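Local coordinates for okadaic acid binding protein 2-alpha (Halichondria okadai, PDB 4WRI), which binds the polyether toxin okadaic acid and is thought to let its host sponge accumulate this cytotoxin, at residues Gln169-Thr174 / Pro182-Arg187; His12-Met17 / Gln88-Ala93. All blocks are in the same frame, centred on the assembly; numbering follows the deposited sequence.

Overall arrangement
Both interactions lie in a compact, largely helical chain whose two short antiparallel strand pairs are consistent with paired EF-hand-like units. Interaction 1 joins helix 169-174 to the C-terminal segment 182-187 and supplies Q169, F173, V186 and R187 to the okadaic acid pocket. Interaction 2 is where helix 11-27 crosses helix 86-96, further from the toxin; the side chain of Y89 is about 6 Å from the bound okadaic acid. Their centres are about 13 Å apart, and they are joined directly: N184 OD1 is 2.8 Å from H12 NE2, and F173 O is 2.8 Å from W13 NE1, both probable hydrogen bonds. Residues 12-17 thus tie the pocket-lining helix and C-terminal segment to the helix pair.

Interaction 1: Gln169-Thr174 / Pro182-Arg187; sequences QLFFFT and PFNYVR. With OKA (okadaic acid), chain B.
CG of R187 lies over one face of the F172 ring, 4.2 Å from its centroid, a CH-pi contact, while the edge of F172 meets the carbonyl oxygens of F183 and N184, CD1 being 3.3 Å from N184 O. The weakly positive C-H rim of a phenyl ring suits such oxygens. A 3-10 turn at 182-184 leads the C-terminal segment back along helix 169-174, beside the okadaic acid pocket. The neighbouring F171 ring receives the edge of F183 on its face, an offset edge-to-face pair with centroids 6.0 Å apart and planes at 74°; the amide of N184 lies at the edge of F171. F173 turns its edge toward NH1 of R187, and CD2 of F172 lies over the rim of one of its faces.

Aromatic residues on the helix give large apolar surfaces, and V186 packs obliquely against F172, its CG1 3.4 Å from F172 CB. The polar end of N184 is used elsewhere, by H12 at OD1 and by N178 and H181 at ND2, which ties this turn to the loop before it and to helix 11-27.

R187 reaches past the aromatic cluster to the ligand. Its chain bends at chi3 (74°), bringing the guanidinium edge-on to the toxin, where NH1 gives a nearly straight hydrogen bond to OKA O8, 2.9 Å long at 170°. A water donates to Q169 OE1 at 2.8 Å and accepts a weak bond from NH1, linking arginine and glutamine. The extended chain of Q169, whose NE2 is hydrogen-bonded with S110 OG, places OE1 against the toxin as well, 3.3 Å from OKA C22.

Interaction 2: His12-Met17 / Gln88-Ala93; sequences HWCRKM and QYVQNA
W13 holds its CG trans to the main-chain N (chi1 -178°), which swings the indole out so that its six-membered ring reaches V90 and A93. M17, one turn on, bends at chi2 (-56°), which brings SD to 3.9 Å from A93 CB, while its CG lies over the rim of one indole face. This is a steep helix-helix crossing, with the axes of 12-17 and 88-93 at 115° and 9.5 Å apart at closest approach. It joins helix 11-27 to helix 86-96, consistent with the first and last helices of an N-terminal EF-hand-like pair.

V90 sits at the centre, its two branches dividing the work. CG1 takes the SG of C14 at 3.7 Å and CZ3 of W13 at 3.9 Å, whereas CG2 rests on CB of M17. Small A93 lets both the indole and the thioether come close: its CB is 3.9 Å from W13 CH2. The indole approaches the other helix edge-on, CH2 lying 3.5 Å from V90 O. Likewise the edge of Y89 meets M17 O, with CE2 at 3.7 Å; its hydroxyl is hydrogen-bonded with H71.

No hydrogen bond crosses between the two segments, so their fit rests on apolar shape and on C-H edges facing carbonyl oxygens, while the indole N-H is spent on F173 O of helix 169-174.

Interaction 1: Gln169-Thr174 / Pro182-Arg187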
# COMPACT_ATOMS: atom_id res chain seq x y z
N GLN A 169 -1.08 -7.14 -5.22
CA GLN A 169 -0.53 -5.82 -4.97
C GLN A 169 0.30 -5.30 -6.16
O GLN A 169 0.27 -4.09 -6.49
CB GLN A 169 0.29 -5.88 -3.70
CG GLN A 169 0.97 -4.61 -3.34
CD GLN A 169 1.65 -4.78 -2.02
OE1 GLN A 169 1.09 -4.40 -0.98
NE2 GLN A 169 2.82 -5.43 -2.02
N LEU A 170 1.05 -6.19 -6.81
CA LEU A 170 1.87 -5.78 -7.93
C LEU A 170 0.96 -5.37 -9.10
O LEU A 170 1.22 -4.37 -9.77
CB LEU A 170 2.85 -6.88 -8.34
CG LEU A 170 3.82 -6.44 -9.43
CD1 LEU A 170 4.69 -5.30 -8.92
CD2 LEU A 170 4.66 -7.65 -9.83
N PHE A 171 -0.12 -6.12 -9.33
CA PHE A 171 -1.12 -5.72 -10.31
C PHE A 171 -1.66 -4.33 -9.99
O PHE A 171 -1.75 -3.45 -10.86
CB PHE A 171 -2.28 -6.73 -10.34
CG PHE A 171 -3.45 -6.31 -11.20
CD1 PHE A 171 -4.42 -5.44 -10.71
CD2 PHE A 171 -3.57 -6.78 -12.50
CE1 PHE A 171 -5.50 -5.05 -11.49
CE2 PHE A 171 -4.66 -6.39 -13.29
CZ PHE A 171 -5.61 -5.52 -12.78
N PHE A 172 -2.04 -4.12 -8.75
CA PHE A 172 -2.60 -2.84 -8.34
C PHE A 172 -1.63 -1.69 -8.65
O PHE A 172 -2.05 -0.65 -9.18
CB PHE A 172 -2.96 -2.87 -6.85
CG PHE A 172 -3.42 -1.54 -6.35
CD1 PHE A 172 -4.75 -1.19 -6.42
CD2 PHE A 172 -2.51 -0.63 -5.83
CE1 PHE A 172 -5.17 0.07 -5.99
CE2 PHE A 172 -2.93 0.61 -5.42
CZ PHE A 172 -4.26 0.97 -5.49
N PHE A 173 -0.36 -1.86 -8.32
CA PHE A 173 0.60 -0.77 -8.47
C PHE A 173 1.07 -0.55 -9.90
O PHE A 173 1.61 0.50 -10.20
CB PHE A 173 1.81 -0.93 -7.53
CG PHE A 173 1.60 -0.31 -6.18
CD1 PHE A 173 1.79 1.06 -5.99
CD2 PHE A 173 1.21 -1.09 -5.10
CE1 PHE A 173 1.59 1.64 -4.74
CE2 PHE A 173 0.99 -0.50 -3.85
CZ PHE A 173 1.18 0.86 -3.68
N THR A 174 0.83 -1.50 -10.80
CA THR A 174 1.40 -1.40 -12.15
C THR A 174 0.41 -1.50 -13.31
O THR A 174 0.67 -0.90 -14.35
CB THR A 174 2.51 -2.43 -12.39
OG1 THR A 174 1.95 -3.75 -12.33
CG2 THR A 174 3.64 -2.29 -11.35
N PRO A 182 -10.62 -8.01 -9.73
CA PRO A 182 -10.66 -7.77 -8.28
C PRO A 182 -9.34 -7.28 -7.65
O PRO A 182 -9.44 -6.66 -6.60
CB PRO A 182 -11.05 -9.15 -7.72
CG PRO A 182 -11.90 -9.72 -8.83
CD PRO A 182 -11.22 -9.32 -10.08
N PHE A 183 -8.20 -7.50 -8.29
CA PHE A 183 -6.94 -7.05 -7.71
C PHE A 183 -6.88 -5.52 -7.66
O PHE A 183 -6.06 -4.95 -6.95
CB PHE A 183 -5.73 -7.60 -8.46
CG PHE A 183 -5.52 -9.08 -8.32
CD1 PHE A 183 -6.22 -9.84 -7.39
CD2 PHE A 183 -4.57 -9.72 -9.11
CE1 PHE A 183 -5.99 -11.21 -7.29
CE2 PHE A 183 -4.35 -11.07 -9.02
CZ PHE A 183 -5.05 -11.83 -8.09
N ASN A 184 -7.75 -4.85 -8.40
CA ASN A 184 -7.90 -3.40 -8.29
C ASN A 184 -8.24 -2.95 -6.88
O ASN A 184 -8.04 -1.78 -6.54
CB ASN A 184 -8.97 -2.87 -9.25
CG ASN A 184 -8.48 -2.79 -10.67
OD1 ASN A 184 -7.60 -1.98 -10.99
ND2 ASN A 184 -9.02 -3.64 -11.54
N TYR A 185 -8.77 -3.86 -6.06
CA TYR A 185 -9.30 -3.51 -4.76
C TYR A 185 -8.43 -3.99 -3.61
O TYR A 185 -8.90 -4.05 -2.48
CB TYR A 185 -10.75 -4.01 -4.63
CG TYR A 185 -11.56 -3.48 -5.79
CD1 TYR A 185 -11.76 -2.12 -5.93
CD2 TYR A 185 -12.00 -4.32 -6.81
CE1 TYR A 185 -12.42 -1.60 -7.02
CE2 TYR A 185 -12.69 -3.80 -7.92
CZ TYR A 185 -12.90 -2.44 -7.99
OH TYR A 185 -13.56 -1.88 -9.08
N VAL A 186 -7.16 -4.25 -3.88
CA VAL A 186 -6.25 -4.74 -2.84
C VAL A 186 -6.06 -3.72 -1.73
O VAL A 186 -5.75 -4.09 -0.61
CB VAL A 186 -4.90 -5.17 -3.46
CG1 VAL A 186 -4.07 -3.94 -3.79
CG2 VAL A 186 -4.14 -6.10 -2.50
N ARG A 187 -6.30 -2.44 -2.01
CA ARG A 187 -6.26 -1.40 -0.98
C ARG A 187 -7.65 -0.89 -0.61
O ARG A 187 -7.81 0.17 0.01
CB ARG A 187 -5.34 -0.24 -1.40
CG ARG A 187 -3.94 -0.73 -1.73
CD ARG A 187 -2.96 0.40 -1.91
NE ARG A 187 -2.54 1.05 -0.67
CZ ARG A 187 -1.50 0.66 0.06
NH1 ARG A 187 -0.84 -0.44 -0.28
NH2 ARG A 187 -1.16 1.38 1.12
C1 OKA B . 0.42 0.49 6.37
C2 OKA B . 0.78 -0.52 7.48
C3 OKA B . 1.76 -1.56 6.94
C4 OKA B . 3.07 -0.95 6.38
C5 OKA B . 3.92 -2.06 5.77
C6 OKA B . 5.31 -1.53 5.40
C7 OKA B . 5.95 -0.82 6.62
C8 OKA B . 5.00 0.25 7.12
C9 OKA B . 5.52 0.85 8.40
C10 OKA B . 5.52 2.18 8.58
C11 OKA B . 5.08 3.15 7.52
C12 OKA B . 4.24 2.37 6.46
C13 OKA B . 4.10 3.21 5.18
C14 OKA B . 3.23 2.43 4.17
C15 OKA B . 3.77 2.01 3.02
C16 OKA B . 2.88 1.23 2.09
C17 OKA B . 2.84 1.72 0.62
C18 OKA B . 2.84 0.42 -0.21
C19 OKA B . 2.99 -0.70 0.86
C20 OKA B . 3.76 -1.86 0.38
C21 OKA B . 3.80 -2.93 1.51
C22 OKA B . 2.36 -3.27 1.86
C23 OKA B . 1.63 -1.98 2.29
C24 OKA B . 0.13 -2.32 2.60
C25 OKA B . 0.19 -3.42 3.63
C26 OKA B . 1.05 -4.60 3.32
C27 OKA B . 0.40 -5.51 2.26
C28 OKA B . -0.85 -6.15 2.86
C29 OKA B . -1.50 -7.24 1.99
C30 OKA B . -2.81 -7.66 2.72
C31 OKA B . -2.64 -8.37 4.04
C32 OKA B . -3.97 -8.89 4.59
C33 OKA B . -4.84 -9.58 3.54
C34 OKA B . -4.80 -8.78 2.23
C35 OKA B . -5.43 -9.69 1.12
C36 OKA B . -5.66 -8.82 -0.11
C37 OKA B . -6.52 -7.65 0.28
C38 OKA B . -5.90 -6.82 1.39
C39 OKA B . -1.62 -9.50 3.97
C40 OKA B . -1.88 -6.63 0.63
C41 OKA B . -0.47 -3.39 4.76
C42 OKA B . 3.39 4.52 5.47
C43 OKA B . 6.03 2.67 9.90
C44 OKA B . -0.48 -1.20 8.00
O1 OKA B . -0.01 -0.02 5.33
O2 OKA B . 0.57 1.69 6.57
O3 OKA B . 1.40 0.18 8.56
O4 OKA B . 3.76 -0.33 7.48
O5 OKA B . 7.23 -0.27 6.21
O6 OKA B . 4.86 1.22 6.09
O7 OKA B . 3.49 -0.02 1.98
O8 OKA B . 1.63 -1.07 1.20
O9 OKA B . 2.38 -4.22 2.93
O10 OKA B . -0.53 -1.18 3.01
O11 OKA B . 1.35 -6.52 1.93
O12 OKA B . -3.53 -8.51 1.78
O13 OKA B . -5.62 -7.69 2.55
O HOH W 1 -1.30 -3.04 -1.20

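Interaction 2: His12-Met17 / Gln88-Ala93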
# COMPACT_ATOMS: atom_id res chain seq x y z
N HIS A 12 -7.00 5.54 -15.01
CA HIS A 12 -7.34 4.54 -14.02
C HIS A 12 -6.18 4.32 -13.06
O HIS A 12 -6.38 4.22 -11.85
CB HIS A 12 -7.71 3.21 -14.68
CG HIS A 12 -8.01 2.13 -13.69
ND1 HIS A 12 -9.09 2.18 -12.85
CD2 HIS A 12 -7.35 0.99 -13.40
CE1 HIS A 12 -9.09 1.11 -12.08
NE2 HIS A 12 -8.06 0.36 -12.41
N TRP A 13 -4.97 4.24 -13.58
CA TRP A 13 -3.81 4.08 -12.71
C TRP A 13 -3.67 5.28 -11.79
O TRP A 13 -3.37 5.13 -10.59
CB TRP A 13 -2.55 3.82 -13.51
CG TRP A 13 -1.33 3.60 -12.68
CD1 TRP A 13 -0.84 2.41 -12.23
CD2 TRP A 13 -0.42 4.61 -12.22
NE1 TRP A 13 0.31 2.60 -11.50
CE2 TRP A 13 0.58 3.95 -11.48
CE3 TRP A 13 -0.37 6.00 -12.32
CZ2 TRP A 13 1.64 4.64 -10.88
CZ3 TRP A 13 0.67 6.67 -11.72
CH2 TRP A 13 1.65 6.00 -11.01
N CYS A 14 -3.89 6.49 -12.30
CA CYS A 14 -3.80 7.64 -11.41
C CYS A 14 -4.81 7.60 -10.29
O CYS A 14 -4.52 8.02 -9.16
CB CYS A 14 -3.94 8.94 -12.19
SG CYS A 14 -2.55 9.22 -13.33
N ARG A 15 -6.01 7.09 -10.58
CA ARG A 15 -7.03 6.91 -9.58
C ARG A 15 -6.57 5.91 -8.53
O ARG A 15 -6.80 6.11 -7.34
CB ARG A 15 -8.31 6.39 -10.23
CG ARG A 15 -9.49 6.32 -9.30
CD ARG A 15 -10.72 5.83 -10.03
NE ARG A 15 -11.86 5.73 -9.14
CZ ARG A 15 -12.95 5.01 -9.39
NH1 ARG A 15 -13.03 4.33 -10.53
NH2 ARG A 15 -13.93 4.95 -8.51
N LYS A 16 -5.94 4.83 -8.97
CA LYS A 16 -5.38 3.89 -8.00
C LYS A 16 -4.34 4.60 -7.11
O LYS A 16 -4.33 4.38 -5.87
CB LYS A 16 -4.79 2.66 -8.69
CG LYS A 16 -5.84 1.73 -9.29
CD LYS A 16 -5.21 0.44 -9.84
CE LYS A 16 -4.25 0.67 -11.01
NZ LYS A 16 -3.67 -0.63 -11.49
N MET A 17 -3.48 5.44 -7.68
CA MET A 17 -2.47 6.10 -6.85
C MET A 17 -3.08 7.13 -5.91
O MET A 17 -2.61 7.30 -4.77
CB MET A 17 -1.35 6.70 -7.69
CG MET A 17 -0.55 5.65 -8.43
SD MET A 17 0.19 4.34 -7.39
CE MET A 17 -0.94 2.96 -7.60
N GLN A 88 1.51 15.26 -6.96
CA GLN A 88 2.94 14.99 -7.04
C GLN A 88 3.24 13.54 -6.66
O GLN A 88 4.10 12.90 -7.29
CB GLN A 88 3.73 15.95 -6.15
CG GLN A 88 5.22 15.89 -6.42
CD GLN A 88 5.54 16.25 -7.84
OE1 GLN A 88 5.18 17.33 -8.31
NE2 GLN A 88 6.24 15.36 -8.53
N TYR A 89 2.57 13.02 -5.64
CA TYR A 89 2.79 11.63 -5.30
C TYR A 89 2.46 10.76 -6.50
O TYR A 89 3.19 9.81 -6.79
CB TYR A 89 1.93 11.20 -4.11
CG TYR A 89 2.03 9.70 -3.92
CD1 TYR A 89 3.19 9.10 -3.42
CD2 TYR A 89 0.98 8.86 -4.33
CE1 TYR A 89 3.30 7.71 -3.32
CE2 TYR A 89 1.08 7.47 -4.23
CZ TYR A 89 2.25 6.91 -3.73
OH TYR A 89 2.36 5.55 -3.64
N VAL A 90 1.37 11.07 -7.20
CA VAL A 90 0.98 10.27 -8.36
C VAL A 90 2.11 10.23 -9.41
O VAL A 90 2.46 9.18 -9.92
CB VAL A 90 -0.36 10.74 -8.96
CG1 VAL A 90 -0.67 10.01 -10.27
CG2 VAL A 90 -1.49 10.55 -7.94
N GLN A 91 2.69 11.39 -9.72
CA GLN A 91 3.76 11.42 -10.70
C GLN A 91 5.04 10.80 -10.17
O GLN A 91 5.79 10.21 -10.93
CB GLN A 91 4.05 12.84 -11.18
CG GLN A 91 2.88 13.51 -11.87
CD GLN A 91 2.42 12.79 -13.13
OE1 GLN A 91 1.22 12.62 -13.36
NE2 GLN A 91 3.37 12.35 -13.92
N ASN A 92 5.31 10.92 -8.87
CA ASN A 92 6.49 10.27 -8.31
C ASN A 92 6.34 8.75 -8.35
O ASN A 92 7.30 8.02 -8.63
CB ASN A 92 6.74 10.71 -6.86
CG ASN A 92 7.22 12.14 -6.76
OD1 ASN A 92 7.40 12.81 -7.78
ND2 ASN A 92 7.45 12.62 -5.56
N ALA A 93 5.13 8.27 -8.07
CA ALA A 93 4.85 6.83 -8.14
C ALA A 93 5.02 6.34 -9.57
O ALA A 93 5.44 5.20 -9.79
CB ALA A 93 3.45 6.54 -7.63